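Local coordinates for extracellular solute-binding protein, family 1 (Bifidobacterium longum subsp. infantis ATCC 15697, PDB 3QUF) that probably binds an extracellular solute, perhaps a sugar, and delivers it to a membrane transporter, at residues 291-296 against 359-364; 281-286 against 354-359; 191-196 against 285-290. One frame throughout, in Å; residues are numbered along the deposited sequence.

Contact 1: residues 291-296 against 359-364; sequences DGQWIN and DNYFKQ
Gln293 and Ile295, at the entry to strand 295-305, pack against Tyr361 and Phe362 on the last part of helix 355-362. This is helix-on-sheet packing in one lobe of the two-lobed solute-binding protein fold. The helix widens to a pi-type turn at 359-362, and Tyr361 lies on that turn. Tyr361 carries most of the contact. Its CG is anti to the carbonyl carbon (chi1 -59°), which lays the ring along 293-295. The backbone oxygen of Gln293 sits at the ring edge, near the ring plane, 3.3 Å from Tyr361 CE1. That oxygen also accepts a hydrogen bond from Lys366 NZ. The Gln293 side chain bends at chi2 (78°). Its amide plane stands 88° from the ring. Gln293 CB meets the ring obliquely, 3.8 Å from Tyr361 CE1. The amide nitrogen turns elsewhere, to the backbone oxygens of Lys158 and Glu290.

Ile295 supplies the apolar half. Its CG2 rests 3.7 Å from Tyr361 CB, and its CD1 reaches past to Phe362 CB at 4.0 Å. Phe362 itself leads away, toward Phe367 and strand 135-144. Gln293 OE1 and Tyr361 OH are 3.6 Å apart and meet through a water. With an alanine in place of Tyr361, a gap is likely to open beside Gln293 and Ile295, and the water would probably lose one of its two partners here. The water donates to Gln293 OE1 at 2.7 Å and lies 2.7 Å from Tyr361 OH.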
ATOM      1  N   ASP A 291      -2.235  19.317 -10.935  1.00 25.65           N
ATOM      2  CA  ASP A 291      -1.089  18.550 -10.476  1.00 25.83           C
ATOM      3  C   ASP A 291      -1.343  17.717  -9.225  1.00 23.21           C
ATOM      4  O   ASP A 291      -0.407  17.352  -8.520  1.00 24.33           O
ATOM      5  CB  ASP A 291       0.081  19.498 -10.224  1.00 27.91           C
ATOM      6  CG  ASP A 291      -0.158  20.445  -9.028  1.00 32.49           C
ATOM      7  OD1 ASP A 291      -1.242  20.432  -8.382  1.00 33.68           O
ATOM      8  OD2 ASP A 291       0.781  21.221  -8.739  1.00 42.09           O
ATOM      9  N   GLY A 292      -2.598  17.382  -8.971  1.00 20.41           N
ATOM     10  CA  GLY A 292      -3.002  16.803  -7.682  1.00 18.16           C
ATOM     11  C   GLY A 292      -3.075  15.281  -7.684  1.00 16.33           C
ATOM     12  O   GLY A 292      -3.745  14.698  -6.832  1.00 15.23           O
ATOM     13  N   GLN A 293      -2.396  14.651  -8.642  1.00 15.04           N
ATOM     14  CA  GLN A 293      -2.477  13.185  -8.789  1.00 14.13           C
ATOM     15  C   GLN A 293      -1.637  12.412  -7.774  1.00 13.06           C
ATOM     16  O   GLN A 293      -0.526  12.838  -7.395  1.00 13.84           O
ATOM     17  CB  GLN A 293      -2.110  12.727 -10.197  1.00 14.40           C
ATOM     18  CG  GLN A 293      -2.872  13.395 -11.329  1.00 17.36           C
ATOM     19  CD  GLN A 293      -2.359  14.783 -11.644  1.00 19.99           C
ATOM     20  OE1 GLN A 293      -1.223  15.158 -11.277  1.00 19.33           O
ATOM     21  NE2 GLN A 293      -3.207  15.576 -12.331  1.00 22.42           N
ATOM     22  N   TRP A 294      -2.196  11.280  -7.333  1.00 13.00           N
ATOM     23  CA  TRP A 294      -1.542  10.326  -6.433  1.00 12.12           C
ATOM     24  C   TRP A 294      -1.598   8.919  -7.042  1.00 12.45           C
ATOM     25  O   TRP A 294      -2.380   8.642  -7.939  1.00 12.89           O
ATOM     26  CB  TRP A 294      -2.218  10.333  -5.049  1.00 12.77           C
ATOM     27  CG  TRP A 294      -1.811  11.518  -4.226  1.00 13.38           C
ATOM     28  CD1 TRP A 294      -2.023  12.817  -4.543  1.00 14.57           C
ATOM     29  CD2 TRP A 294      -1.049  11.517  -3.034  1.00 12.75           C
ATOM     30  NE1 TRP A 294      -1.425  13.640  -3.637  1.00 14.84           N
ATOM     31  CE2 TRP A 294      -0.837  12.873  -2.675  1.00 13.63           C
ATOM     32  CE3 TRP A 294      -0.495  10.517  -2.232  1.00 14.09           C
ATOM     33  CZ2 TRP A 294      -0.128  13.238  -1.534  1.00 13.89           C
ATOM     34  CZ3 TRP A 294       0.176  10.882  -1.098  1.00 12.93           C
ATOM     35  CH2 TRP A 294       0.391  12.257  -0.779  1.00 13.76           C
ATOM     36  N   ILE A 295      -0.762   8.028  -6.511  1.00 12.32           N
ATOM     37  CA  ILE A 295      -0.843   6.608  -6.816  1.00 11.97           C
ATOM     38  C   ILE A 295      -1.207   5.854  -5.543  1.00 12.07           C
ATOM     39  O   ILE A 295      -1.191   6.392  -4.433  1.00 11.29           O
ATOM     40  CB  ILE A 295       0.444   6.062  -7.478  1.00 11.28           C
ATOM     41  CG1 ILE A 295       1.625   6.104  -6.510  1.00 11.40           C
ATOM     42  CG2 ILE A 295       0.729   6.824  -8.769  1.00 12.06           C
ATOM     43  CD1 ILE A 295       2.913   5.552  -7.051  1.00 11.78           C
ATOM     44  N   ASN A 296      -1.596   4.608  -5.714  1.00 11.75           N
ATOM     45  CA  ASN A 296      -1.752   3.736  -4.583  1.00 11.85           C
ATOM     46  C   ASN A 296      -0.362   3.229  -4.156  1.00 10.99           C
ATOM     47  O   ASN A 296       0.530   2.974  -4.971  1.00 12.42           O
ATOM     48  CB  ASN A 296      -2.549   2.458  -4.927  1.00 11.13           C
ATOM     49  CG  ASN A 296      -4.044   2.667  -5.272  1.00 11.91           C
ATOM     50  OD1 ASN A 296      -4.645   1.764  -5.889  1.00 14.01           O
ATOM     51  ND2 ASN A 296      -4.652   3.793  -4.901  1.00 12.64           N
ATOM     52  N   ASP A 359       9.017   7.651 -10.918  1.00 18.74           N
ATOM     53  CA  ASP A 359       9.829   8.839 -10.705  1.00 20.38           C
ATOM     54  C   ASP A 359       9.062  10.051 -10.197  1.00 19.59           C
ATOM     55  O   ASP A 359       9.598  10.817  -9.401  1.00 20.52           O
ATOM     56  CB  ASP A 359      10.542   9.256 -11.977  1.00 21.77           C
ATOM     57  CG  ASP A 359      11.686   8.324 -12.352  1.00 26.49           C
ATOM     58  OD1 ASP A 359      11.999   7.346 -11.617  1.00 29.29           O
ATOM     59  OD2 ASP A 359      12.240   8.585 -13.427  1.00 30.86           O
ATOM     60  N   ASN A 360       7.832  10.240 -10.657  1.00 18.21           N
ATOM     61  CA  ASN A 360       7.115  11.467 -10.373  1.00 17.58           C
ATOM     62  C   ASN A 360       6.076  11.353  -9.259  1.00 16.89           C
ATOM     63  O   ASN A 360       5.538  12.362  -8.814  1.00 17.69           O
ATOM     64  CB  ASN A 360       6.519  12.015 -11.655  1.00 18.14           C
ATOM     65  CG  ASN A 360       7.593  12.356 -12.664  1.00 21.35           C
ATOM     66  OD1 ASN A 360       8.651  12.895 -12.296  1.00 24.30           O
ATOM     67  ND2 ASN A 360       7.376  11.966 -13.920  1.00 23.96           N
ATOM     68  N   TYR A 361       5.796  10.118  -8.815  1.00 15.30           N
ATOM     69  CA  TYR A 361       4.828   9.884  -7.756  1.00 14.40           C
ATOM     70  C   TYR A 361       5.440   9.083  -6.634  1.00 13.87           C
ATOM     71  O   TYR A 361       5.485   9.563  -5.510  1.00 15.34           O
ATOM     72  CB  TYR A 361       3.486   9.287  -8.312  1.00 13.25           C
ATOM     73  CG  TYR A 361       2.911  10.248  -9.296  1.00 13.65           C
ATOM     74  CD1 TYR A 361       2.094  11.307  -8.883  1.00 15.75           C
ATOM     75  CD2 TYR A 361       3.290  10.189 -10.639  1.00 17.85           C
ATOM     76  CE1 TYR A 361       1.637  12.233  -9.795  1.00 16.45           C
ATOM     77  CE2 TYR A 361       2.823  11.127 -11.562  1.00 16.88           C
ATOM     78  CZ  TYR A 361       2.034  12.161 -11.116  1.00 18.64           C
ATOM     79  OH  TYR A 361       1.589  13.104 -12.021  1.00 21.93           O
ATOM     80  N   PHE A 362       5.898   7.864  -6.886  1.00 12.57           N
ATOM     81  CA  PHE A 362       6.482   7.052  -5.815  1.00 13.18           C
ATOM     82  C   PHE A 362       7.689   7.753  -5.168  1.00 14.57           C
ATOM     83  O   PHE A 362       7.744   7.929  -3.953  1.00 14.42           O
ATOM     84  CB  PHE A 362       6.859   5.657  -6.314  1.00 13.28           C
ATOM     85  CG  PHE A 362       7.542   4.832  -5.273  1.00 12.75           C
ATOM     86  CD1 PHE A 362       6.861   4.367  -4.183  1.00 14.13           C
ATOM     87  CD2 PHE A 362       8.896   4.539  -5.400  1.00 14.76           C
ATOM     88  CE1 PHE A 362       7.529   3.636  -3.202  1.00 13.70           C
ATOM     89  CE2 PHE A 362       9.556   3.811  -4.411  1.00 15.24           C
ATOM     90  CZ  PHE A 362       8.846   3.358  -3.329  1.00 14.66           C
ATOM     91  N   LYS A 363       8.626   8.183  -5.984  1.00 15.74           N
ATOM     92  CA  LYS A 363       9.819   8.851  -5.453  1.00 18.19           C
ATOM     93  C   LYS A 363       9.534  10.235  -4.861  1.00 17.88           C
ATOM     94  O   LYS A 363      10.359  10.768  -4.138  1.00 19.01           O
ATOM     95  CB  LYS A 363      10.902   8.908  -6.509  1.00 20.21           C
ATOM     96  CG  LYS A 363      11.481   7.492  -6.788  1.00 25.21           C
ATOM     97  CD  LYS A 363      12.707   7.549  -7.731  1.00 33.67           C
ATOM     98  CE  LYS A 363      14.021   7.261  -6.987  1.00 37.62           C
ATOM     99  NZ  LYS A 363      14.393   8.382  -6.056  1.00 41.32           N
ATOM    100  N   GLN A 364       8.380  10.794  -5.163  1.00 16.43           N
ATOM    101  CA  GLN A 364       7.934  12.070  -4.594  1.00 16.97           C
ATOM    102  C   GLN A 364       6.978  11.904  -3.405  1.00 15.56           C
ATOM    103  O   GLN A 364       6.381  12.896  -2.964  1.00 16.54           O
ATOM    104  CB  GLN A 364       7.257  12.886  -5.682  1.00 17.42           C
ATOM    105  CG  GLN A 364       8.129  13.106  -6.902  1.00 20.53           C
ATOM    106  CD  GLN A 364       9.447  13.742  -6.569  1.00 30.05           C
ATOM    107  OE1 GLN A 364       9.518  14.620  -5.718  1.00 32.34           O
ATOM    108  NE2 GLN A 364      10.510  13.293  -7.235  1.00 35.25           N
TER
HETATM  109  O   HOH W   1       1.393  15.635 -11.053  1.00 28.83           O

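Contact 2: residues 281-286 against 354-359; sequences VAPFPA and LKDVVD
Val281 and Pro283 meet Leu354 and Val357 where the start of helix 355-362 lies over the end of strand 279-282. The strand pairs with strand 135-144 in the main mixed sheet, so this is helix-on-sheet packing in one lobe of the two-lobed solute-binding protein fold. The fit is made of methyl groups. Leu354 and Val357 are three residues apart and present neighbouring bumps. Val281 CG1 fills the hollow between them, 3.9 Å from Leu354 CD2 and 3.9 Å from Val357 CG1. It gets there because CG1 is anti to the backbone N (chi1 -177°). The Leu354 side chain sets out away from the strand, but its CD2 branch turns back to close one wall of the hollow. The valine side chains of Val281 and Val357 cross at about a right angle. Val281 also touches Ala140 and Phe142 of strand 135-144.

Val357 CG1 is the complementary bump. It presses on the peptide that joins Ala282 to Pro283, 3.8 Å from Pro283 N and 3.9 Å from Ala282 C. The flat peptide here gives the methyl a smooth seat. Pro283 CD extends that surface as far as Asp356 OD2, 4.0 Å away. The rest of the proline ring packs on Gln293, Ile295 and Tyr361.

The polar edge of the contact is filled by water. Asp356 OD1 is bonded to Asn360 ND2, and Asp356 OD2 accepts from a water that also lies near Val281 O, at a distance too short to trust. A second water bridges the backbones. It donates to Val281 O at 3.2 Å and accepts from the first-turn amide Val357 N at 3.0 Å.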
ATOM      1  N   VAL A 281       0.438   3.809 -18.401  1.00 22.78           N
ATOM      2  CA  VAL A 281       0.223   3.781 -16.969  1.00 22.29           C
ATOM      3  C   VAL A 281       0.203   5.196 -16.426  1.00 22.87           C
ATOM      4  O   VAL A 281       1.208   5.906 -16.566  1.00 24.70           O
ATOM      5  CB  VAL A 281       1.314   2.985 -16.209  1.00 22.41           C
ATOM      6  CG1 VAL A 281       0.995   2.925 -14.727  1.00 21.74           C
ATOM      7  CG2 VAL A 281       1.423   1.557 -16.802  1.00 22.59           C
ATOM      8  N   ALA A 282      -0.884   5.560 -15.741  1.00 19.09           N
ATOM      9  CA  ALA A 282      -1.071   6.922 -15.266  1.00 18.99           C
ATOM     10  C   ALA A 282      -1.384   6.902 -13.786  1.00 16.39           C
ATOM     11  O   ALA A 282      -1.942   5.924 -13.297  1.00 16.24           O
ATOM     12  CB  ALA A 282      -2.241   7.560 -16.014  1.00 18.54           C
ATOM     13  N   PRO A 283      -1.014   7.972 -13.052  1.00 15.91           N
ATOM     14  CA  PRO A 283      -1.531   8.078 -11.704  1.00 14.89           C
ATOM     15  C   PRO A 283      -3.052   8.265 -11.723  1.00 14.76           C
ATOM     16  O   PRO A 283      -3.655   8.505 -12.791  1.00 16.03           O
ATOM     17  CB  PRO A 283      -0.849   9.357 -11.176  1.00 14.74           C
ATOM     18  CG  PRO A 283      -0.694  10.198 -12.389  1.00 15.74           C
ATOM     19  CD  PRO A 283      -0.410   9.234 -13.523  1.00 16.64           C
ATOM     20  N   PHE A 284      -3.681   8.162 -10.565  1.00 14.52           N
ATOM     21  CA  PHE A 284      -5.110   8.405 -10.511  1.00 14.52           C
ATOM     22  C   PHE A 284      -5.403   9.880 -10.758  1.00 15.01           C
ATOM     23  O   PHE A 284      -4.602  10.749 -10.380  1.00 14.53           O
ATOM     24  CB  PHE A 284      -5.690   7.974  -9.183  1.00 14.18           C
ATOM     25  CG  PHE A 284      -5.566   6.508  -8.945  1.00 12.48           C
ATOM     26  CD1 PHE A 284      -6.445   5.610  -9.520  1.00 17.04           C
ATOM     27  CD2 PHE A 284      -4.516   6.021  -8.193  1.00 13.05           C
ATOM     28  CE1 PHE A 284      -6.277   4.240  -9.344  1.00 15.64           C
ATOM     29  CE2 PHE A 284      -4.339   4.662  -8.018  1.00 14.17           C
ATOM     30  CZ  PHE A 284      -5.233   3.771  -8.583  1.00 17.06           C
ATOM     31  N   PRO A 285      -6.529  10.176 -11.395  1.00 16.06           N
ATOM     32  CA  PRO A 285      -6.897  11.573 -11.578  1.00 16.86           C
ATOM     33  C   PRO A 285      -7.021  12.321 -10.261  1.00 16.57           C
ATOM     34  O   PRO A 285      -7.393  11.757  -9.237  1.00 16.95           O
ATOM     35  CB  PRO A 285      -8.260  11.502 -12.257  1.00 17.39           C
ATOM     36  CG  PRO A 285      -8.348  10.114 -12.829  1.00 19.14           C
ATOM     37  CD  PRO A 285      -7.588   9.277 -11.861  1.00 17.63           C
ATOM     38  N   ALA A 286      -6.676  13.593 -10.297  1.00 16.38           N
ATOM     39  CA  ALA A 286      -6.751  14.416  -9.114  1.00 15.92           C
ATOM     40  C   ALA A 286      -8.191  14.736  -8.707  1.00 16.46           C
ATOM     41  O   ALA A 286      -9.095  14.855  -9.536  1.00 18.88           O
ATOM     42  CB  ALA A 286      -5.988  15.735  -9.340  1.00 16.27           C
ATOM     43  N   LEU A 354       6.423   2.179 -16.359  1.00 19.68           N
ATOM     44  CA  LEU A 354       6.177   2.667 -15.005  1.00 19.92           C
ATOM     45  C   LEU A 354       7.069   3.865 -14.652  1.00 20.60           C
ATOM     46  O   LEU A 354       7.058   4.338 -13.525  1.00 17.51           O
ATOM     47  CB  LEU A 354       6.429   1.536 -14.012  1.00 19.63           C
ATOM     48  CG  LEU A 354       5.460   0.359 -14.066  1.00 24.00           C
ATOM     49  CD1 LEU A 354       5.964  -0.774 -13.187  1.00 26.58           C
ATOM     50  CD2 LEU A 354       4.105   0.817 -13.621  1.00 24.93           C
ATOM     51  N   LYS A 355       7.851   4.371 -15.613  1.00 20.92           N
ATOM     52  CA  LYS A 355       8.829   5.403 -15.245  1.00 23.18           C
ATOM     53  C   LYS A 355       8.176   6.621 -14.635  1.00 21.94           C
ATOM     54  O   LYS A 355       8.633   7.062 -13.588  1.00 22.72           O
ATOM     55  CB  LYS A 355       9.659   5.845 -16.436  1.00 24.57           C
ATOM     56  CG  LYS A 355      10.760   6.839 -16.036  1.00 27.82           C
ATOM     57  CD  LYS A 355      11.580   7.256 -17.244  1.00 32.15           C
ATOM     58  CE  LYS A 355      12.720   8.212 -16.855  1.00 34.01           C
ATOM     59  NZ  LYS A 355      13.498   7.669 -15.722  1.00 34.88           N
ATOM     60  N   ASP A 356       7.118   7.144 -15.254  1.00 22.13           N
ATOM     61  CA  ASP A 356       6.348   8.318 -14.721  1.00 22.59           C
ATOM     62  C   ASP A 356       5.844   8.047 -13.316  1.00 21.43           C
ATOM     63  O   ASP A 356       6.106   8.823 -12.376  1.00 20.45           O
ATOM     64  CB  ASP A 356       5.192   8.702 -15.668  1.00 23.10           C
ATOM     65  CG  ASP A 356       4.346   9.947 -15.176  1.00 26.09           C
ATOM     66  OD1 ASP A 356       4.910  10.973 -14.699  1.00 26.09           O
ATOM     67  OD2 ASP A 356       3.088   9.910 -15.314  1.00 26.76           O
ATOM     68  N   VAL A 357       5.122   6.950 -13.143  1.00 19.92           N
ATOM     69  CA  VAL A 357       4.536   6.669 -11.844  1.00 18.83           C
ATOM     70  C   VAL A 357       5.607   6.495 -10.763  1.00 18.59           C
ATOM     71  O   VAL A 357       5.461   6.974  -9.647  1.00 17.63           O
ATOM     72  CB  VAL A 357       3.462   5.544 -11.877  1.00 20.43           C
ATOM     73  CG1 VAL A 357       2.257   6.012 -12.690  1.00 20.63           C
ATOM     74  CG2 VAL A 357       3.969   4.269 -12.416  1.00 23.59           C
ATOM     75  N   VAL A 358       6.717   5.860 -11.100  1.00 16.73           N
ATOM     76  CA  VAL A 358       7.780   5.696 -10.130  1.00 17.01           C
ATOM     77  C   VAL A 358       8.527   6.996  -9.865  1.00 18.31           C
ATOM     78  O   VAL A 358       8.679   7.404  -8.699  1.00 18.35           O
ATOM     79  CB  VAL A 358       8.731   4.577 -10.519  1.00 17.51           C
ATOM     80  CG1 VAL A 358       9.961   4.512  -9.606  1.00 16.63           C
ATOM     81  CG2 VAL A 358       7.926   3.250 -10.464  1.00 15.74           C
ATOM     82  N   ASP A 359       9.017   7.651 -10.918  1.00 18.74           N
ATOM     83  CA  ASP A 359       9.829   8.839 -10.705  1.00 20.38           C
ATOM     84  C   ASP A 359       9.062  10.051 -10.197  1.00 19.59           C
ATOM     85  O   ASP A 359       9.598  10.817  -9.401  1.00 20.52           O
ATOM     86  CB  ASP A 359      10.542   9.256 -11.977  1.00 21.77           C
ATOM     87  CG  ASP A 359      11.686   8.324 -12.352  1.00 26.49           C
ATOM     88  OD1 ASP A 359      11.999   7.346 -11.617  1.00 29.29           O
ATOM     89  OD2 ASP A 359      12.240   8.585 -13.427  1.00 30.86           O
TER
HETATM   90  O   HOH W   2       4.208   5.458 -15.547  1.00 21.58           O
HETATM   91  O   HOH W   3       1.761   8.209 -17.046  1.00 44.25           O

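Contact 3: residues 191-196 against 285-290; sequences TGLLAS and PAYSKE
Ser196 OG is gripped from two directions. It accepts a hydrogen bond from Tyr287 N at 2.8 Å, nearly straight with an N-H...O angle of 166°, and it is also bonded to the backbone oxygen of Gly292. The hydroxyl thus pins two points of the connection between strands 279-282 and 295-305 to helix 188-199. A loop packs on a helix here, in one lobe of the two-lobed solute-binding protein fold. Ser196 OG is anti to its own backbone nitrogen (chi1 175°), which directs it out from the helix to the loop. There it is buried, and Ala286 CA comes to 3.4 Å from it.

One turn back, Leu193 makes the apolar part. Its CD1 touches Tyr287 CA at 3.6 Å and meets the tyrosine ring at its edge, near the ring plane. The same methyl also lies 4.0 Å from Pro285 O. Leu193 also packs against Val225 and Trp160. Tyr287 starts toward the helix but its ring runs on past Ser196, to Tyr197, which it meets edge-to-face, and to Pro224 and Arg228 of helix 223-234.

Toward the N-terminal end of the helix, a water sits between the two backbones. It lies 2.8 Å from Gly192 O and 3.0 Å from Pro285 O.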
ATOM      1  N   THR A 191      -9.358   5.245  -3.330  1.00 12.69           N
ATOM      2  CA  THR A 191      -8.214   5.562  -2.463  1.00 12.49           C
ATOM      3  C   THR A 191      -7.335   6.619  -3.123  1.00 12.48           C
ATOM      4  O   THR A 191      -6.853   7.538  -2.442  1.00 12.37           O
ATOM      5  CB  THR A 191      -7.438   4.307  -2.112  1.00 12.99           C
ATOM      6  OG1 THR A 191      -8.341   3.420  -1.423  1.00 13.55           O
ATOM      7  CG2 THR A 191      -6.242   4.610  -1.216  1.00 12.14           C
ATOM      8  N   GLY A 192      -7.141   6.503  -4.437  1.00 13.51           N
ATOM      9  CA  GLY A 192      -6.366   7.505  -5.183  1.00 13.74           C
ATOM     10  C   GLY A 192      -6.991   8.882  -5.132  1.00 13.49           C
ATOM     11  O   GLY A 192      -6.300   9.906  -5.015  1.00 12.95           O
ATOM     12  N   LEU A 193      -8.319   8.925  -5.193  1.00 13.32           N
ATOM     13  CA  LEU A 193      -9.045  10.173  -5.133  1.00 14.10           C
ATOM     14  C   LEU A 193      -8.992  10.778  -3.740  1.00 14.51           C
ATOM     15  O   LEU A 193      -8.788  11.972  -3.584  1.00 13.75           O
ATOM     16  CB  LEU A 193     -10.478   9.930  -5.610  1.00 14.42           C
ATOM     17  CG  LEU A 193     -11.316  11.173  -5.893  1.00 16.97           C
ATOM     18  CD1 LEU A 193     -10.690  11.995  -7.026  1.00 18.50           C
ATOM     19  CD2 LEU A 193     -12.771  10.761  -6.226  1.00 20.93           C
ATOM     20  N   LEU A 194      -9.135   9.930  -2.728  1.00 13.79           N
ATOM     21  CA  LEU A 194      -8.972  10.303  -1.337  1.00 13.31           C
ATOM     22  C   LEU A 194      -7.575  10.867  -1.078  1.00 13.38           C
ATOM     23  O   LEU A 194      -7.441  11.927  -0.401  1.00 13.83           O
ATOM     24  CB  LEU A 194      -9.245   9.092  -0.436  1.00 13.39           C
ATOM     25  CG  LEU A 194      -9.098   9.346   1.047  1.00 13.39           C
ATOM     26  CD1 LEU A 194     -10.171  10.308   1.583  1.00 15.95           C
ATOM     27  CD2 LEU A 194      -9.082   7.980   1.853  1.00 13.94           C
ATOM     28  N   ALA A 195      -6.560  10.205  -1.638  1.00 11.77           N
ATOM     29  CA  ALA A 195      -5.172  10.587  -1.427  1.00 13.19           C
ATOM     30  C   ALA A 195      -4.987  12.010  -1.968  1.00 13.42           C
ATOM     31  O   ALA A 195      -4.372  12.850  -1.327  1.00 13.67           O
ATOM     32  CB  ALA A 195      -4.224   9.615  -2.107  1.00 11.74           C
ATOM     33  N   SER A 196      -5.574  12.271  -3.123  1.00 13.86           N
ATOM     34  CA  SER A 196      -5.503  13.609  -3.727  1.00 14.11           C
ATOM     35  C   SER A 196      -6.235  14.634  -2.907  1.00 14.33           C
ATOM     36  O   SER A 196      -5.742  15.752  -2.711  1.00 15.63           O
ATOM     37  CB  SER A 196      -6.058  13.550  -5.127  1.00 14.88           C
ATOM     38  OG  SER A 196      -6.136  14.833  -5.760  1.00 15.24           O
ATOM     39  N   PRO A 285      -6.529  10.176 -11.395  1.00 16.06           N
ATOM     40  CA  PRO A 285      -6.897  11.573 -11.578  1.00 16.86           C
ATOM     41  C   PRO A 285      -7.021  12.321 -10.261  1.00 16.57           C
ATOM     42  O   PRO A 285      -7.393  11.757  -9.237  1.00 16.95           O
ATOM     43  CB  PRO A 285      -8.260  11.502 -12.257  1.00 17.39           C
ATOM     44  CG  PRO A 285      -8.348  10.114 -12.829  1.00 19.14           C
ATOM     45  CD  PRO A 285      -7.588   9.277 -11.861  1.00 17.63           C
ATOM     46  N   ALA A 286      -6.676  13.593 -10.297  1.00 16.38           N
ATOM     47  CA  ALA A 286      -6.751  14.416  -9.114  1.00 15.92           C
ATOM     48  C   ALA A 286      -8.191  14.736  -8.707  1.00 16.46           C
ATOM     49  O   ALA A 286      -9.095  14.855  -9.536  1.00 18.88           O
ATOM     50  CB  ALA A 286      -5.988  15.735  -9.340  1.00 16.27           C
ATOM     51  N   TYR A 287      -8.364  14.956  -7.420  1.00 17.16           N
ATOM     52  CA  TYR A 287      -9.628  15.467  -6.886  1.00 17.79           C
ATOM     53  C   TYR A 287     -10.011  16.820  -7.482  1.00 18.98           C
ATOM     54  O   TYR A 287     -11.142  16.996  -7.861  1.00 19.02           O
ATOM     55  CB  TYR A 287      -9.502  15.537  -5.392  1.00 17.22           C
ATOM     56  CG  TYR A 287     -10.670  16.092  -4.646  1.00 16.43           C
ATOM     57  CD1 TYR A 287     -11.808  15.317  -4.430  1.00 17.59           C
ATOM     58  CD2 TYR A 287     -10.610  17.353  -4.080  1.00 18.48           C
ATOM     59  CE1 TYR A 287     -12.882  15.813  -3.706  1.00 18.18           C
ATOM     60  CE2 TYR A 287     -11.681  17.856  -3.314  1.00 19.09           C
ATOM     61  CZ  TYR A 287     -12.809  17.074  -3.155  1.00 20.43           C
ATOM     62  OH  TYR A 287     -13.861  17.526  -2.379  1.00 21.27           O
ATOM     63  N   SER A 288      -9.063  17.748  -7.615  1.00 19.83           N
ATOM     64  CA  SER A 288      -9.377  19.090  -8.136  1.00 21.81           C
ATOM     65  C   SER A 288      -8.282  19.822  -8.895  1.00 23.48           C
ATOM     66  O   SER A 288      -8.607  20.618  -9.802  1.00 25.36           O
ATOM     67  CB  SER A 288      -9.885  20.008  -7.005  1.00 21.85           C
ATOM     68  OG  SER A 288      -8.831  20.447  -6.176  1.00 24.42           O
ATOM     69  N   LYS A 289      -7.015  19.608  -8.541  1.00 23.45           N
ATOM     70  CA  LYS A 289      -5.897  20.371  -9.105  1.00 24.65           C
ATOM     71  C   LYS A 289      -5.226  19.671 -10.286  1.00 25.27           C
ATOM     72  O   LYS A 289      -5.171  18.428 -10.349  1.00 22.41           O
ATOM     73  CB  LYS A 289      -4.861  20.654  -8.033  1.00 25.71           C
ATOM     74  CG  LYS A 289      -5.417  21.402  -6.816  1.00 27.35           C
ATOM     75  CD  LYS A 289      -4.325  21.758  -5.811  1.00 33.13           C
ATOM     76  CE  LYS A 289      -4.835  22.691  -4.692  1.00 37.79           C
ATOM     77  NZ  LYS A 289      -3.815  22.829  -3.583  1.00 40.07           N
ATOM     78  N   GLU A 290      -4.702  20.470 -11.218  1.00 26.57           N
ATOM     79  CA  GLU A 290      -4.085  19.897 -12.426  1.00 27.85           C
ATOM     80  C   GLU A 290      -2.851  19.051 -12.082  1.00 26.09           C
ATOM     81  O   GLU A 290      -2.463  18.197 -12.860  1.00 26.78           O
ATOM     82  CB  GLU A 290      -3.737  20.982 -13.459  1.00 30.21           C
ATOM     83  CG  GLU A 290      -4.965  21.464 -14.251  1.00 35.62           C
ATOM     84  CD  GLU A 290      -5.396  20.477 -15.341  1.00 41.14           C
ATOM     85  OE1 GLU A 290      -4.576  20.210 -16.254  1.00 45.06           O
ATOM     86  OE2 GLU A 290      -6.561  20.001 -15.302  1.00 44.10           O
TER
HETATM   87  O   HOH W   4      -5.146  10.963  -7.354  1.00 14.81           O

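Overall arrangement
Of the elements involved, helix 188-199 comes first. Contact 3 closes a long excursion of 88 residues when 285-290 returns to that helix. Contact 2 has by then opened at 281-286, so the two share Pro285 and Ala286. Contact 1 opens next, at 291-296. Both then wait for helix 355-362: residues 354-359 close contact 2 and 359-364 close contact 1, sharing Asp359. Contacts 1 and 2 therefore cross, while contacts 3 and 1 follow in series. Together they tie both ends of the connection between strands 279-282 and 295-305 to helix 355-362, and its middle to helix 188-199, all within one lobe.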